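Local structure of VP5 (Halorubrum pleomorphic virus 2, 6QGI) at residues A[49-52]-A[53-57]; A[41-44]-A[45-48]; A[80-83]-A[84-88]. The protein is an envelope protein of a pleomorphic virus of haloarchaea and probably drives the fusion of viral and host membranes. All blocks are in the same frame, centred on the assembly; numbering follows the deposited sequence.

Contact 1 of 3, residues A[49-52]-A[53-57]; sequences KTRK and STNAS
R51 and N55 meet one turn apart on helix 37-60, where four i to i+4 amide bonds run from 53-57 back to 49-52; the one from N55 N to R51 O is 2.9 Å long with an N-H...O angle of 151°. The same carbonyl takes a second donor, since T54 OG1 lies 3.1 Å from R51 O, on the same face of the carbonyl plane as the N55 amide. A chi1 of 62° puts this hydroxyl between the backbone N and the carbonyl carbon of T54, facing back along the helix. The R51 side chain bends at chi2 and chi3, and its methylene CD comes 3.6 Å from N55 OD1; the guanidinium and amide planes stand 41° apart. S57 OG donates to S53 O at 2.7 Å, repeating within 53-57 the pairing of a hydroxyl with a helix carbonyl. The arginine and asparagine thus touch through aliphatic carbon and amide, while R51 NE, in a salt bridge to E123, and N55 ND2, bonded to S120 OG, tie helix 37-60 to helix 91-133, and R51 NH1 bonds to the carbonyl of V26; the buried charge of R51 is probably balanced largely by E123.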
loop_
_atom_site.group_PDB
_atom_site.type_symbol
_atom_site.label_atom_id
_atom_site.label_comp_id
_atom_site.label_asym_id
_atom_site.label_seq_id
_atom_site.Cartn_x
_atom_site.Cartn_y
_atom_site.Cartn_z
ATOM N N LYS A 49 0.495 0.728 -15.184
ATOM C CA LYS A 49 0.947 1.716 -14.196
ATOM C C LYS A 49 0.016 1.720 -13.001
ATOM O O LYS A 49 0.486 1.795 -11.867
ATOM C CB LYS A 49 1.025 3.122 -14.825
ATOM C CG LYS A 49 1.738 4.160 -13.972
ATOM C CD LYS A 49 1.623 5.542 -14.588
ATOM C CE LYS A 49 2.603 6.504 -13.970
ATOM N NZ LYS A 49 3.347 7.266 -15.006
ATOM N N THR A 50 -1.305 1.644 -13.257
ATOM C CA THR A 50 -2.336 1.622 -12.223
ATOM C C THR A 50 -2.288 0.282 -11.500
ATOM O O THR A 50 -2.407 0.264 -10.278
ATOM C CB THR A 50 -3.710 1.927 -12.827
ATOM O OG1 THR A 50 -3.603 3.116 -13.610
ATOM C CG2 THR A 50 -4.787 2.117 -11.767
ATOM N N ARG A 51 -2.083 -0.830 -12.238
ATOM C CA ARG A 51 -1.982 -2.162 -11.636
ATOM C C ARG A 51 -0.771 -2.239 -10.716
ATOM O O ARG A 51 -0.906 -2.745 -9.606
ATOM C CB ARG A 51 -1.926 -3.274 -12.703
ATOM C CG ARG A 51 -1.976 -4.714 -12.138
ATOM C CD ARG A 51 -3.179 -5.001 -11.243
ATOM N NE ARG A 51 -4.440 -4.898 -11.976
ATOM C CZ ARG A 51 -5.644 -4.961 -11.418
ATOM N NH1 ARG A 51 -5.767 -5.130 -10.110
ATOM N NH2 ARG A 51 -6.732 -4.847 -12.166
ATOM N N LYS A 52 0.394 -1.716 -11.162
ATOM C CA LYS A 52 1.640 -1.687 -10.389
ATOM C C LYS A 52 1.457 -0.868 -9.116
ATOM O O LYS A 52 1.960 -1.259 -8.068
ATOM C CB LYS A 52 2.786 -1.103 -11.233
ATOM C CG LYS A 52 4.164 -1.276 -10.609
ATOM C CD LYS A 52 5.045 -0.078 -10.910
ATOM C CE LYS A 52 6.441 -0.231 -10.364
ATOM N NZ LYS A 52 6.492 -0.142 -8.877
ATOM N N SER A 53 0.728 0.256 -9.214
ATOM C CA SER A 53 0.446 1.143 -8.094
ATOM C C SER A 53 -0.487 0.479 -7.078
ATOM O O SER A 53 -0.164 0.515 -5.901
ATOM C CB SER A 53 -0.142 2.464 -8.576
ATOM O OG SER A 53 -0.089 3.416 -7.526
ATOM N N THR A 54 -1.604 -0.152 -7.518
ATOM C CA THR A 54 -2.557 -0.825 -6.618
ATOM C C THR A 54 -1.944 -2.099 -6.002
ATOM O O THR A 54 -2.286 -2.434 -4.866
ATOM C CB THR A 54 -3.903 -1.135 -7.304
ATOM O OG1 THR A 54 -3.709 -2.033 -8.395
ATOM C CG2 THR A 54 -4.645 0.120 -7.760
ATOM N N ASN A 55 -1.039 -2.799 -6.729
ATOM C CA ASN A 55 -0.356 -3.989 -6.194
ATOM C C ASN A 55 0.679 -3.578 -5.158
ATOM O O ASN A 55 0.909 -4.317 -4.198
ATOM C CB ASN A 55 0.303 -4.812 -7.303
ATOM C CG ASN A 55 -0.647 -5.575 -8.187
ATOM O OD1 ASN A 55 -1.847 -5.671 -7.934
ATOM N ND2 ASN A 55 -0.124 -6.141 -9.257
ATOM N N ALA A 56 1.303 -2.394 -5.358
ATOM C CA ALA A 56 2.290 -1.819 -4.446
ATOM C C ALA A 56 1.597 -1.253 -3.212
ATOM O O ALA A 56 2.051 -1.492 -2.093
ATOM C CB ALA A 56 3.090 -0.734 -5.147
ATOM N N SER A 57 0.466 -0.543 -3.414
ATOM C CA SER A 57 -0.327 0.069 -2.343
ATOM C C SER A 57 -0.821 -0.952 -1.343
ATOM O O SER A 57 -0.964 -0.636 -0.163
ATOM C CB SER A 57 -1.521 0.825 -2.913
ATOM O OG SER A 57 -1.107 1.844 -3.805
#

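Contact 2 of 3, residues A[41-44]-A[45-48]; sequences KQQV and YQTA
Helical backbone runs unbroken from K41 to A48, with each amide of 45-48 bonded to the carbonyl four residues earlier; Q46 N to Q42 O, at 2.9 Å, is representative, while Y45 N to K41 O is longer at 3.2 Å. Q42 and Q46 make the main side-chain contact. Their amide planes are only 8° from parallel, yet the close approach is between an amide and a methylene: Q46 NE2 lies 3.4 Å from Q42 CG, and the distance from Q46 NE2 to Q42 OE1 is 3.8 Å. The first torsions differ, Q42 CG being anti to its backbone N (chi1 173°) and Q46 CG anti to its carbonyl carbon (chi1 -82°), which brings the Q46 amide back over the base of the Q42 chain. Q43 adds a looser touch, with its CG 3.9 Å from Q46 OE1.

This is an amphipathic stretch of helix 37-60, within the N-terminal region of the envelope protein, packed between helix 91-133 and the strands 212-215 and 218-221. V44 and T47 are buried and both reach helix 91-133, V44 against I127 and V131, T47 against E123 and I127. On another flank Y45 packs on Y215, D218 and L220 of the two strands, and A48 meets V213 and L220 there. T47 OG1 sits 2.7 Å from Q43 O and also lies near the carbonyl of D29. Q46 O, for its part, accepts from T50 OG1 one turn further along.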
loop_
_atom_site.group_PDB
_atom_site.type_symbol
_atom_site.label_atom_id
_atom_site.label_comp_id
_atom_site.label_asym_id
_atom_site.label_seq_id
_atom_site.Cartn_x
_atom_site.Cartn_y
_atom_site.Cartn_z
ATOM N N LYS A 41 -1.444 1.727 -26.967
ATOM C CA LYS A 41 -0.108 1.741 -26.377
ATOM C C LYS A 41 -0.107 2.558 -25.073
ATOM O O LYS A 41 0.497 2.143 -24.078
ATOM C CB LYS A 41 0.909 2.302 -27.384
ATOM C CG LYS A 41 1.056 1.447 -28.643
ATOM C CD LYS A 41 2.314 1.761 -29.441
ATOM C CE LYS A 41 2.078 2.764 -30.541
ATOM N NZ LYS A 41 3.337 3.090 -31.255
ATOM N N GLN A 42 -0.835 3.688 -25.086
ATOM C CA GLN A 42 -1.023 4.615 -23.979
ATOM C C GLN A 42 -1.839 3.964 -22.862
ATOM O O GLN A 42 -1.435 4.013 -21.698
ATOM C CB GLN A 42 -1.715 5.893 -24.491
ATOM C CG GLN A 42 -2.130 6.870 -23.400
ATOM C CD GLN A 42 -2.163 8.300 -23.866
ATOM O OE1 GLN A 42 -1.364 9.127 -23.417
ATOM N NE2 GLN A 42 -3.091 8.633 -24.759
ATOM N N GLN A 43 -2.993 3.375 -23.220
ATOM C CA GLN A 43 -3.917 2.737 -22.286
ATOM C C GLN A 43 -3.343 1.453 -21.696
ATOM O O GLN A 43 -3.657 1.158 -20.546
ATOM C CB GLN A 43 -5.274 2.481 -22.937
ATOM C CG GLN A 43 -6.115 3.747 -23.022
ATOM C CD GLN A 43 -7.561 3.509 -23.364
ATOM O OE1 GLN A 43 -8.157 2.473 -23.053
ATOM N NE2 GLN A 43 -8.164 4.487 -23.996
ATOM N N VAL A 44 -2.506 0.704 -22.452
ATOM C CA VAL A 44 -1.821 -0.504 -21.954
ATOM C C VAL A 44 -0.818 -0.054 -20.868
ATOM O O VAL A 44 -0.732 -0.679 -19.810
ATOM C CB VAL A 44 -1.138 -1.323 -23.096
ATOM C CG1 VAL A 44 -0.110 -2.318 -22.553
ATOM C CG2 VAL A 44 -2.173 -2.042 -23.956
ATOM N N TYR A 45 -0.105 1.061 -21.129
ATOM C CA TYR A 45 0.870 1.651 -20.216
ATOM C C TYR A 45 0.173 2.140 -18.957
ATOM O O TYR A 45 0.674 1.897 -17.861
ATOM C CB TYR A 45 1.646 2.794 -20.907
ATOM C CG TYR A 45 2.719 3.435 -20.045
ATOM C CD1 TYR A 45 3.973 2.843 -19.904
ATOM C CD2 TYR A 45 2.481 4.628 -19.369
ATOM C CE1 TYR A 45 4.961 3.426 -19.115
ATOM C CE2 TYR A 45 3.463 5.223 -18.581
ATOM C CZ TYR A 45 4.702 4.617 -18.456
ATOM O OH TYR A 45 5.668 5.193 -17.675
ATOM N N GLN A 46 -0.989 2.801 -19.115
ATOM C CA GLN A 46 -1.801 3.326 -18.017
ATOM C C GLN A 46 -2.396 2.182 -17.183
ATOM O O GLN A 46 -2.382 2.270 -15.954
ATOM C CB GLN A 46 -2.894 4.261 -18.550
ATOM C CG GLN A 46 -2.364 5.674 -18.798
ATOM C CD GLN A 46 -3.048 6.447 -19.907
ATOM O OE1 GLN A 46 -3.946 5.956 -20.612
ATOM N NE2 GLN A 46 -2.622 7.689 -20.091
ATOM N N THR A 47 -2.867 1.100 -17.843
ATOM C CA THR A 47 -3.424 -0.087 -17.183
ATOM C C THR A 47 -2.336 -0.778 -16.327
ATOM O O THR A 47 -2.619 -1.194 -15.198
ATOM C CB THR A 47 -4.049 -1.039 -18.222
ATOM O OG1 THR A 47 -5.141 -0.373 -18.870
ATOM C CG2 THR A 47 -4.556 -2.327 -17.610
ATOM N N ALA A 48 -1.098 -0.875 -16.856
ATOM C CA ALA A 48 0.024 -1.497 -16.149
ATOM C C ALA A 48 0.544 -0.611 -15.014
ATOM O O ALA A 48 0.993 -1.143 -14.004
ATOM C CB ALA A 48 1.145 -1.810 -17.118
#

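Contact 3 of 3, residues A[80-83]-A[84-88]; sequences AAIE and ELNAG
E84 opens the last turn of helix 66-86: its amide makes a weak bond to A80 O at 3.3 Å, and its CG passes 3.7 Å from that same oxygen. L85 follows with a firmer amide bond to A81 O (3.0 Å), and its CB rests 3.2 Å from A81 O. At N86 the amide bonds to I82 O at 2.8 Å with an N-H...O angle of 159°. The side chains of I82 and N86 lie alongside each other and point the same way, methyl CG2 of I82 being 3.8 Å from N86 ND2. With chi1 at -79°, CG of N86 is anti to the carbonyl carbon, which swings the amide back beside I82. A87 N reaches E83 O only weakly, the bond being poorly aligned. G88 then turns to positive phi (72°), and G88 N bonds to L85 O at 3.1 Å, one of the two bonds back into the last turn that mark the Schellman motif ending the helix.

A loop and two helices surround this end. N86 is gripped by two backbone groups of the loop, donating through ND2 to I262 O and accepting at OD1 from G260 N, while E83 OE2 bonds to S265 OG. A81 and I82 pack on W249 and L85 on V253, all from helix 225-253, and A80, A81 and E84 lie against helix 91-133.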
loop_
_atom_site.group_PDB
_atom_site.type_symbol
_atom_site.label_atom_id
_atom_site.label_comp_id
_atom_site.label_asym_id
_atom_site.label_seq_id
_atom_site.Cartn_x
_atom_site.Cartn_y
_atom_site.Cartn_z
ATOM N N ALA A 80 -9.040 -18.988 21.031
ATOM C CA ALA A 80 -9.711 -20.264 20.750
ATOM C C ALA A 80 -9.164 -21.394 21.627
ATOM O O ALA A 80 -9.936 -22.248 22.063
ATOM C CB ALA A 80 -9.554 -20.624 19.287
ATOM N N ALA A 81 -7.844 -21.382 21.899
ATOM C CA ALA A 81 -7.191 -22.363 22.763
ATOM C C ALA A 81 -7.639 -22.171 24.214
ATOM O O ALA A 81 -7.825 -23.163 24.914
ATOM C CB ALA A 81 -5.674 -22.241 22.654
ATOM N N ILE A 82 -7.843 -20.901 24.653
ATOM C CA ILE A 82 -8.279 -20.556 26.014
ATOM C C ILE A 82 -9.750 -20.995 26.209
ATOM O O ILE A 82 -10.090 -21.474 27.291
ATOM C CB ILE A 82 -8.041 -19.042 26.358
ATOM C CG1 ILE A 82 -6.527 -18.730 26.463
ATOM C CG2 ILE A 82 -8.751 -18.624 27.669
ATOM C CD1 ILE A 82 -6.118 -17.254 26.203
ATOM N N GLU A 83 -10.597 -20.863 25.161
ATOM C CA GLU A 83 -12.014 -21.258 25.195
ATOM C C GLU A 83 -12.146 -22.754 25.470
ATOM O O GLU A 83 -12.895 -23.146 26.362
ATOM C CB GLU A 83 -12.738 -20.897 23.879
ATOM C CG GLU A 83 -12.776 -19.411 23.548
ATOM C CD GLU A 83 -13.958 -18.591 24.033
ATOM O OE1 GLU A 83 -14.253 -17.557 23.390
ATOM O OE2 GLU A 83 -14.581 -18.964 25.053
ATOM N N GLU A 84 -11.383 -23.579 24.726
ATOM C CA GLU A 84 -11.352 -25.037 24.852
ATOM C C GLU A 84 -10.755 -25.445 26.194
ATOM O O GLU A 84 -11.221 -26.406 26.806
ATOM C CB GLU A 84 -10.563 -25.657 23.693
ATOM C CG GLU A 84 -11.335 -25.631 22.384
ATOM C CD GLU A 84 -11.836 -26.959 21.847
ATOM O OE1 GLU A 84 -12.127 -27.870 22.655
ATOM O OE2 GLU A 84 -11.963 -27.082 20.607
ATOM N N LEU A 85 -9.758 -24.683 26.668
ATOM C CA LEU A 85 -9.083 -24.887 27.946
ATOM C C LEU A 85 -10.038 -24.643 29.118
ATOM O O LEU A 85 -10.093 -25.463 30.033
ATOM C CB LEU A 85 -7.872 -23.941 28.036
ATOM C CG LEU A 85 -7.061 -23.943 29.324
ATOM C CD1 LEU A 85 -6.326 -25.249 29.503
ATOM C CD2 LEU A 85 -6.057 -22.815 29.317
ATOM N N ASN A 86 -10.788 -23.524 29.084
ATOM C CA ASN A 86 -11.755 -23.141 30.115
ATOM C C ASN A 86 -12.919 -24.132 30.194
ATOM O O ASN A 86 -13.572 -24.229 31.234
ATOM C CB ASN A 86 -12.286 -21.728 29.852
ATOM C CG ASN A 86 -11.361 -20.606 30.266
ATOM O OD1 ASN A 86 -10.320 -20.801 30.903
ATOM N ND2 ASN A 86 -11.735 -19.386 29.926
ATOM N N ALA A 87 -13.165 -24.866 29.093
ATOM C CA ALA A 87 -14.221 -25.866 28.963
ATOM C C ALA A 87 -13.742 -27.269 29.377
ATOM O O ALA A 87 -14.530 -28.217 29.369
ATOM C CB ALA A 87 -14.721 -25.881 27.536
ATOM N N GLY A 88 -12.468 -27.371 29.751
ATOM C CA GLY A 88 -11.841 -28.607 30.204
ATOM C C GLY A 88 -11.601 -29.638 29.120
ATOM O O GLY A 88 -11.657 -30.838 29.395
#

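Overall arrangement
From the N terminus the chain meets contact 2 (41-44 with 45-48), then contact 1 (49-52 with 53-57), in direct succession on helix 37-60, their centres about 13 Å apart. Contact 3 (80-83 with 84-88) follows at the end of the next helix, 66-86, with its centre about 43 Å from that of contact 1 and about 54 Å from that of contact 2. Each joins adjacent turns, so none closes a long loop, and the three run in series without nesting or crossing. Contacts 2 and 3 lie on opposite sides of the chain's centre. Helix 91-133 borders all three and so ties helix 37-60 and helix 66-86 to one common helix.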